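Local atomic coordinates of iminosuccinate reductase (Paracoccus denitrificans, PDB entry 6RQA), a protein that catalyses the NADH-dependent reduction of iminosuccinate to L-aspartate, regenerating the amino donor for the first step of the beta-hydroxyaspartate cycle of glyoxylate assimilation. Residues Leu254-Ser268 against Gly301-Val315. Residues are numbered along the deposited sequence; the frame is centred on the assembly and turned at random.
With NAD (nicotinamide-adenine-dinucleotide), chain C.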
loop_
_atom_site.group_PDB
_atom_site.type_symbol
_atom_site.label_atom_id
_atom_site.label_comp_id
_atom_site.label_asym_id
_atom_site.label_seq_id
_atom_site.Cartn_x
_atom_site.Cartn_y
_atom_site.Cartn_z
ATOM N N LEU A 254 -17.475 11.453 -28.929
ATOM C CA LEU A 254 -18.403 10.373 -28.608
ATOM C C LEU A 254 -18.656 10.298 -27.107
ATOM O O LEU A 254 -19.788 10.052 -26.674
ATOM C CB LEU A 254 -17.854 9.045 -29.129
ATOM C CG LEU A 254 -18.563 7.764 -28.686
ATOM C CD1 LEU A 254 -19.987 7.720 -29.219
ATOM C CD2 LEU A 254 -17.776 6.542 -29.134
ATOM N N VAL A 255 -17.613 10.508 -26.303
ATOM C CA VAL A 255 -17.773 10.522 -24.854
ATOM C C VAL A 255 -18.651 11.689 -24.419
ATOM O O VAL A 255 -19.375 11.593 -23.420
ATOM C CB VAL A 255 -16.389 10.566 -24.177
ATOM C CG1 VAL A 255 -16.521 10.521 -22.663
ATOM C CG2 VAL A 255 -15.519 9.421 -24.676
ATOM N N ALA A 256 -18.622 12.796 -25.163
ATOM C CA ALA A 256 -19.347 13.990 -24.739
ATOM C C ALA A 256 -20.854 13.839 -24.907
ATOM O O ALA A 256 -21.620 14.440 -24.145
ATOM C CB ALA A 256 -18.847 15.211 -25.511
ATOM N N ARG A 257 -21.305 13.052 -25.884
ATOM C CA ARG A 257 -22.727 12.923 -26.170
ATOM C C ARG A 257 -23.358 11.699 -25.513
ATOM O O ARG A 257 -24.518 11.385 -25.797
ATOM C CB ARG A 257 -22.964 12.891 -27.684
ATOM C CG ARG A 257 -22.753 11.539 -28.352
ATOM C CD ARG A 257 -23.242 11.582 -29.794
ATOM N NE ARG A 257 -23.835 10.319 -30.228
ATOM C CZ ARG A 257 -23.205 9.406 -30.960
ATOM N NH1 ARG A 257 -21.952 9.610 -31.346
ATOM N NH2 ARG A 257 -23.827 8.289 -31.311
ATOM N N ALA A 258 -22.634 11.018 -24.633
ATOM C CA ALA A 258 -23.124 9.810 -23.988
ATOM C C ALA A 258 -23.395 10.057 -22.511
ATOM O O ALA A 258 -22.728 10.872 -21.866
ATOM C CB ALA A 258 -22.122 8.663 -24.141
ATOM N N ARG A 259 -24.387 9.345 -21.980
ATOM C CA ARG A 259 -24.654 9.348 -20.545
ATOM C C ARG A 259 -23.600 8.477 -19.871
ATOM O O ARG A 259 -23.584 7.255 -20.053
ATOM C CB ARG A 259 -26.066 8.848 -20.258
ATOM C CG ARG A 259 -26.498 9.009 -18.811
ATOM C CD ARG A 259 -27.986 8.749 -18.646
ATOM N NE ARG A 259 -28.797 9.707 -19.394
ATOM C CZ ARG A 259 -30.127 9.719 -19.396
ATOM N NH1 ARG A 259 -30.803 8.823 -18.691
ATOM N NH2 ARG A 259 -30.782 10.628 -20.106
ATOM N N ILE A 260 -22.721 9.103 -19.097
ATOM C CA ILE A 260 -21.505 8.462 -18.610
ATOM C C ILE A 260 -21.731 7.889 -17.221
ATOM O O ILE A 260 -22.318 8.539 -16.346
ATOM C CB ILE A 260 -20.334 9.463 -18.612
ATOM C CG1 ILE A 260 -20.090 9.989 -20.027
ATOM C CG2 ILE A 260 -19.078 8.817 -18.057
ATOM C CD1 ILE A 260 -19.040 11.070 -20.099
ATOM N N PHE A 261 -21.258 6.660 -17.017
ATOM C CA PHE A 261 -21.229 6.020 -15.711
ATOM C C PHE A 261 -19.823 5.492 -15.461
ATOM O O PHE A 261 -19.058 5.243 -16.395
ATOM C CB PHE A 261 -22.254 4.880 -15.615
ATOM C CG PHE A 261 -23.668 5.312 -15.878
ATOM C CD1 PHE A 261 -24.174 5.330 -17.168
ATOM C CD2 PHE A 261 -24.493 5.703 -14.836
ATOM C CE1 PHE A 261 -25.475 5.729 -17.413
ATOM C CE2 PHE A 261 -25.795 6.103 -15.075
ATOM C CZ PHE A 261 -26.287 6.116 -16.365
ATOM N N THR A 262 -19.480 5.328 -14.185
ATOM C CA THR A 262 -18.146 4.866 -13.825
ATOM C C THR A 262 -18.198 4.203 -12.457
ATOM O O THR A 262 -19.225 4.213 -11.773
ATOM C CB THR A 262 -17.132 6.015 -13.827
ATOM O OG1 THR A 262 -15.810 5.487 -13.668
ATOM C CG2 THR A 262 -17.417 6.975 -12.683
ATOM N N ASP A 263 -17.065 3.618 -12.069
ATOM C CA ASP A 263 -16.913 3.013 -10.751
ATOM C C ASP A 263 -16.402 4.011 -9.719
ATOM O O ASP A 263 -16.924 4.070 -8.601
ATOM C CB ASP A 263 -15.972 1.807 -10.832
ATOM C CG ASP A 263 -14.728 2.086 -11.660
ATOM O OD1 ASP A 263 -14.433 3.271 -11.927
ATOM O OD2 ASP A 263 -14.047 1.114 -12.052
ATOM N N GLU A 264 -15.392 4.801 -10.077
ATOM C CA GLU A 264 -14.864 5.854 -9.219
ATOM C C GLU A 264 -14.753 7.123 -10.050
ATOM O O GLU A 264 -13.979 7.169 -11.012
ATOM C CB GLU A 264 -13.503 5.464 -8.634
ATOM C CG GLU A 264 -13.004 6.390 -7.537
ATOM C CD GLU A 264 -13.829 6.290 -6.268
ATOM O OE1 GLU A 264 -14.477 5.243 -6.055
ATOM O OE2 GLU A 264 -13.835 7.261 -5.482
ATOM N N VAL A 265 -15.530 8.145 -9.683
ATOM C CA VAL A 265 -15.561 9.380 -10.465
ATOM C C VAL A 265 -14.211 10.082 -10.425
ATOM O O VAL A 265 -13.805 10.723 -11.402
ATOM C CB VAL A 265 -16.692 10.300 -9.963
ATOM C CG1 VAL A 265 -16.844 11.509 -10.876
ATOM C CG2 VAL A 265 -18.001 9.528 -9.862
ATOM N N ALA A 266 -13.494 9.972 -9.303
ATOM C CA ALA A 266 -12.183 10.603 -9.194
ATOM C C ALA A 266 -11.188 9.990 -10.172
ATOM O O ALA A 266 -10.399 10.709 -10.796
ATOM C CB ALA A 266 -11.668 10.494 -7.759
ATOM N N GLN A 267 -11.210 8.663 -10.320
ATOM C CA GLN A 267 -10.300 8.008 -11.253
ATOM C C GLN A 267 -10.762 8.150 -12.697
ATOM O O GLN A 267 -9.926 8.196 -13.606
ATOM C CB GLN A 267 -10.152 6.527 -10.897
ATOM C CG GLN A 267 -9.664 6.271 -9.478
ATOM C CD GLN A 267 -9.492 4.793 -9.178
ATOM O OE1 GLN A 267 -9.402 3.970 -10.088
ATOM N NE2 GLN A 267 -9.451 4.451 -7.894
ATOM N N SER A 268 -12.075 8.226 -12.926
ATOM C CA SER A 268 -12.587 8.320 -14.290
ATOM C C SER A 268 -12.124 9.601 -14.973
ATOM O O SER A 268 -11.770 9.589 -16.157
ATOM C CB SER A 268 -14.113 8.242 -14.283
ATOM O OG SER A 268 -14.637 8.470 -15.580
ATOM N N GLY A 301 -30.628 5.078 -14.846
ATOM C CA GLY A 301 -29.684 4.475 -15.764
ATOM C C GLY A 301 -29.751 5.016 -17.177
ATOM O O GLY A 301 -29.558 6.214 -17.403
ATOM N N ARG A 302 -30.022 4.130 -18.138
ATOM C CA ARG A 302 -30.035 4.528 -19.543
ATOM C C ARG A 302 -31.157 5.519 -19.832
ATOM O O ARG A 302 -30.918 6.599 -20.384
ATOM C CB ARG A 302 -30.163 3.293 -20.434
ATOM C CG ARG A 302 -30.597 3.598 -21.859
ATOM C CD ARG A 302 -30.574 2.349 -22.726
ATOM N NE ARG A 302 -29.211 1.903 -22.996
ATOM C CZ ARG A 302 -28.477 2.324 -24.021
ATOM N NH1 ARG A 302 -28.976 3.205 -24.878
ATOM N NH2 ARG A 302 -27.246 1.865 -24.189
ATOM N N GLY A 303 -32.386 5.172 -19.463
ATOM C CA GLY A 303 -33.525 6.009 -19.782
ATOM C C GLY A 303 -33.803 6.051 -21.271
ATOM O O GLY A 303 -34.054 5.012 -21.890
ATOM N N ASP A 304 -33.756 7.246 -21.858
ATOM C CA ASP A 304 -33.966 7.425 -23.289
ATOM C C ASP A 304 -32.702 7.863 -24.014
ATOM O O ASP A 304 -32.782 8.321 -25.160
ATOM C CB ASP A 304 -35.091 8.430 -23.538
ATOM C CG ASP A 304 -36.460 7.855 -23.233
ATOM O OD1 ASP A 304 -36.775 6.762 -23.748
ATOM O OD2 ASP A 304 -37.216 8.494 -22.471
ATOM N N ALA A 305 -31.539 7.737 -23.381
ATOM C CA ALA A 305 -30.290 8.086 -24.037
ATOM C C ALA A 305 -29.954 7.066 -25.118
ATOM O O ALA A 305 -30.274 5.879 -25.006
ATOM C CB ALA A 305 -29.155 8.168 -23.019
ATOM N N GLU A 306 -29.301 7.540 -26.176
ATOM C CA GLU A 306 -28.948 6.667 -27.287
ATOM C C GLU A 306 -27.604 5.978 -27.096
ATOM O O GLU A 306 -27.405 4.876 -27.617
ATOM C CB GLU A 306 -28.936 7.456 -28.600
ATOM C CG GLU A 306 -27.999 8.651 -28.602
ATOM C CD GLU A 306 -27.897 9.303 -29.966
ATOM O OE1 GLU A 306 -28.303 8.667 -30.963
ATOM O OE2 GLU A 306 -27.412 10.451 -30.040
ATOM N N VAL A 307 -26.676 6.595 -26.367
ATOM C CA VAL A 307 -25.357 6.018 -26.128
ATOM C C VAL A 307 -25.046 6.132 -24.644
ATOM O O VAL A 307 -25.075 7.233 -24.083
ATOM C CB VAL A 307 -24.263 6.705 -26.962
ATOM C CG1 VAL A 307 -22.900 6.120 -26.626
ATOM C CG2 VAL A 307 -24.552 6.559 -28.450
ATOM N N THR A 308 -24.756 5.000 -24.011
ATOM C CA THR A 308 -24.292 4.957 -22.634
ATOM C C THR A 308 -22.869 4.416 -22.600
ATOM O O THR A 308 -22.496 3.555 -23.403
ATOM C CB THR A 308 -25.198 4.085 -21.755
ATOM O OG1 THR A 308 -25.245 2.753 -22.283
ATOM C CG2 THR A 308 -26.607 4.658 -21.704
ATOM N N ILE A 309 -22.072 4.931 -21.668
ATOM C CA ILE A 309 -20.679 4.530 -21.515
ATOM C C ILE A 309 -20.419 4.223 -20.048
ATOM O O ILE A 309 -20.809 4.998 -19.167
ATOM C CB ILE A 309 -19.707 5.616 -22.017
ATOM C CG1 ILE A 309 -19.865 5.832 -23.521
ATOM C CG2 ILE A 309 -18.271 5.243 -21.691
ATOM C CD1 ILE A 309 -18.931 6.882 -24.079
ATOM N N PHE A 310 -19.770 3.093 -19.786
ATOM C CA PHE A 310 -19.270 2.756 -18.459
ATOM C C PHE A 310 -17.752 2.836 -18.483
ATOM O O PHE A 310 -17.097 2.061 -19.188
ATOM C CB PHE A 310 -19.725 1.365 -18.023
ATOM C CG PHE A 310 -19.000 0.853 -16.812
ATOM C CD1 PHE A 310 -19.140 1.487 -15.587
ATOM C CD2 PHE A 310 -18.176 -0.254 -16.897
ATOM C CE1 PHE A 310 -18.471 1.025 -14.470
ATOM C CE2 PHE A 310 -17.505 -0.724 -15.783
ATOM C CZ PHE A 310 -17.653 -0.084 -14.567
ATOM N N ASP A 311 -17.197 3.773 -17.713
ATOM C CA ASP A 311 -15.752 4.002 -17.679
ATOM C C ASP A 311 -15.150 3.134 -16.577
ATOM O O ASP A 311 -14.936 3.564 -15.442
ATOM C CB ASP A 311 -15.451 5.480 -17.468
ATOM C CG ASP A 311 -13.993 5.818 -17.699
ATOM O OD1 ASP A 311 -13.233 4.929 -18.137
ATOM O OD2 ASP A 311 -13.606 6.978 -17.444
ATOM N N GLY A 312 -14.873 1.882 -16.930
ATOM C CA GLY A 312 -14.283 0.949 -15.991
ATOM C C GLY A 312 -12.799 1.171 -15.787
ATOM O O GLY A 312 -11.988 0.839 -16.658
ATOM N N THR A 313 -12.429 1.732 -14.635
ATOM C CA THR A 313 -11.030 2.000 -14.328
ATOM C C THR A 313 -10.407 0.967 -13.402
ATOM O O THR A 313 -9.183 0.798 -13.423
ATOM C CB THR A 313 -10.879 3.389 -13.692
ATOM O OG1 THR A 313 -11.559 3.418 -12.432
ATOM C CG2 THR A 313 -11.463 4.456 -14.601
ATOM N N GLY A 314 -11.211 0.278 -12.596
ATOM C CA GLY A 314 -10.690 -0.700 -11.662
ATOM C C GLY A 314 -10.476 -0.128 -10.275
ATOM O O GLY A 314 -9.686 0.805 -10.098
ATOM N N VAL A 315 -11.178 -0.672 -9.285
ATOM C CA VAL A 315 -11.054 -0.226 -7.904
ATOM C C VAL A 315 -10.697 -1.420 -7.030
ATOM O O VAL A 315 -11.028 -2.569 -7.344
ATOM C CB VAL A 315 -12.341 0.463 -7.398
ATOM C CG1 VAL A 315 -12.653 1.691 -8.242
ATOM C CG2 VAL A 315 -13.510 -0.507 -7.405
HETATM P PA NAD C . -2.976 -7.240 -23.754
HETATM O O1A NAD C . -1.721 -6.473 -24.063
HETATM O O2A NAD C . -3.226 -8.708 -23.629
HETATM O O5B NAD C . -3.837 -6.882 -25.217
HETATM C C5B NAD C . -3.613 -5.556 -25.501
HETATM C C4B NAD C . -4.413 -5.184 -26.723
HETATM O O4B NAD C . -4.314 -3.784 -26.905
HETATM C C3B NAD C . -3.698 -5.853 -27.893
HETATM O O3B NAD C . -4.318 -7.090 -28.029
HETATM C C2B NAD C . -4.023 -4.896 -29.046
HETATM O O2B NAD C . -5.241 -5.189 -29.643
HETATM C C1B NAD C . -4.185 -3.511 -28.299
HETATM N N9A NAD C . -2.983 -2.684 -28.440
HETATM C C8A NAD C . -1.654 -2.935 -28.048
HETATM N N7A NAD C . -0.828 -1.932 -28.346
HETATM C C5A NAD C . -1.651 -0.971 -28.962
HETATM C C6A NAD C . -1.387 0.313 -29.508
HETATM N N6A NAD C . -0.118 0.809 -29.477
HETATM N N1A NAD C . -2.401 1.054 -30.062
HETATM C C2A NAD C . -3.647 0.485 -30.056
HETATM N N3A NAD C . -4.049 -0.713 -29.576
HETATM C C4A NAD C . -3.003 -1.424 -29.030
HETATM O O3 NAD C . -3.533 -6.281 -22.586
HETATM P PN NAD C . -4.634 -6.931 -21.646
HETATM O O1N NAD C . -5.788 -7.702 -22.238
HETATM O O2N NAD C . -3.809 -7.212 -20.441
HETATM O O5D NAD C . -5.546 -5.566 -20.955
HETATM C C5D NAD C . -5.605 -4.610 -21.924
HETATM C C4D NAD C . -6.002 -3.306 -21.278
HETATM O O4D NAD C . -6.915 -3.595 -20.197
HETATM C C3D NAD C . -4.716 -2.704 -20.637
HETATM O O3D NAD C . -4.666 -1.388 -21.059
HETATM C C2D NAD C . -4.999 -2.809 -19.127
HETATM O O2D NAD C . -4.592 -1.703 -18.395
HETATM C C1D NAD C . -6.545 -2.745 -19.158
HETATM N N1N NAD C . -7.099 -3.334 -17.875
HETATM C C2N NAD C . -8.156 -2.672 -17.322
HETATM C C3N NAD C . -8.721 -3.150 -16.141
HETATM C C7N NAD C . -9.874 -2.366 -15.608
HETATM O O7N NAD C . -10.449 -2.682 -14.572
HETATM N N7N NAD C . -10.261 -1.270 -16.339
HETATM C C4N NAD C . -8.198 -4.295 -15.540
HETATM C C5N NAD C . -7.120 -4.949 -16.124
HETATM C C6N NAD C . -6.562 -4.459 -17.311
HETATM O O HOH W 1 -26.514 10.017 -26.007
#
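Asp263 takes up three donors from loop 312-314. Asp263 OD2 accepts the backbone N of Thr313 and, at 3.0 Å, N of Gly314, the two arriving from opposite faces of the carboxylate plane. Asp263 OD1 receives Thr313 OG1 at 2.9 Å on its syn side, while Glu264 N meets it on the anti side. A chi1 of 45° sets the carboxylate between Asp263's own backbone N and carbonyl carbon, turned to that loop. Gly312 O accepts the nicotinamide amide N7N of NAD at 2.7 Å; Asp263 grips the two residues directly after it, and Gly314 packs against the NAD carboxamide, consistent with a second-shell role for Asp263. Ser268 OG donates to Asp311 OD2 (2.6 Å), an oxygen that also takes Cys274 N; Glu273 N satisfies Asp311 OD1. Strands 259-262 and 307-311 are parallel neighbours in the eight-stranded sheet of the Rossmann-type NAD-binding domain, with 235-239 beyond 307-311 and 288-290 beyond 259-262. Backbone bonds run Arg259 N to Val307 O, Ile309 N to Arg259 O, Phe261 N to Ile309 O at 2.8 Å, and Asp311 N to Phe261 O at 2.7 Å. On one face Ile309 CD1 reaches Ala258 CB at 3.7 Å and lies against Val255. On the other, Arg259, bent at chi3 (-63°), sends NH1 to Gly301 O (3.2 Å), nearly in the guanidinium plane, with Ala305 CB over one face. Arg257 NE makes a long salt bridge to Glu306 OE2, guanidinium and carboxylate planes 68° apart, while NH1 and NH2 bond Asn228 OD1 and Val231 O.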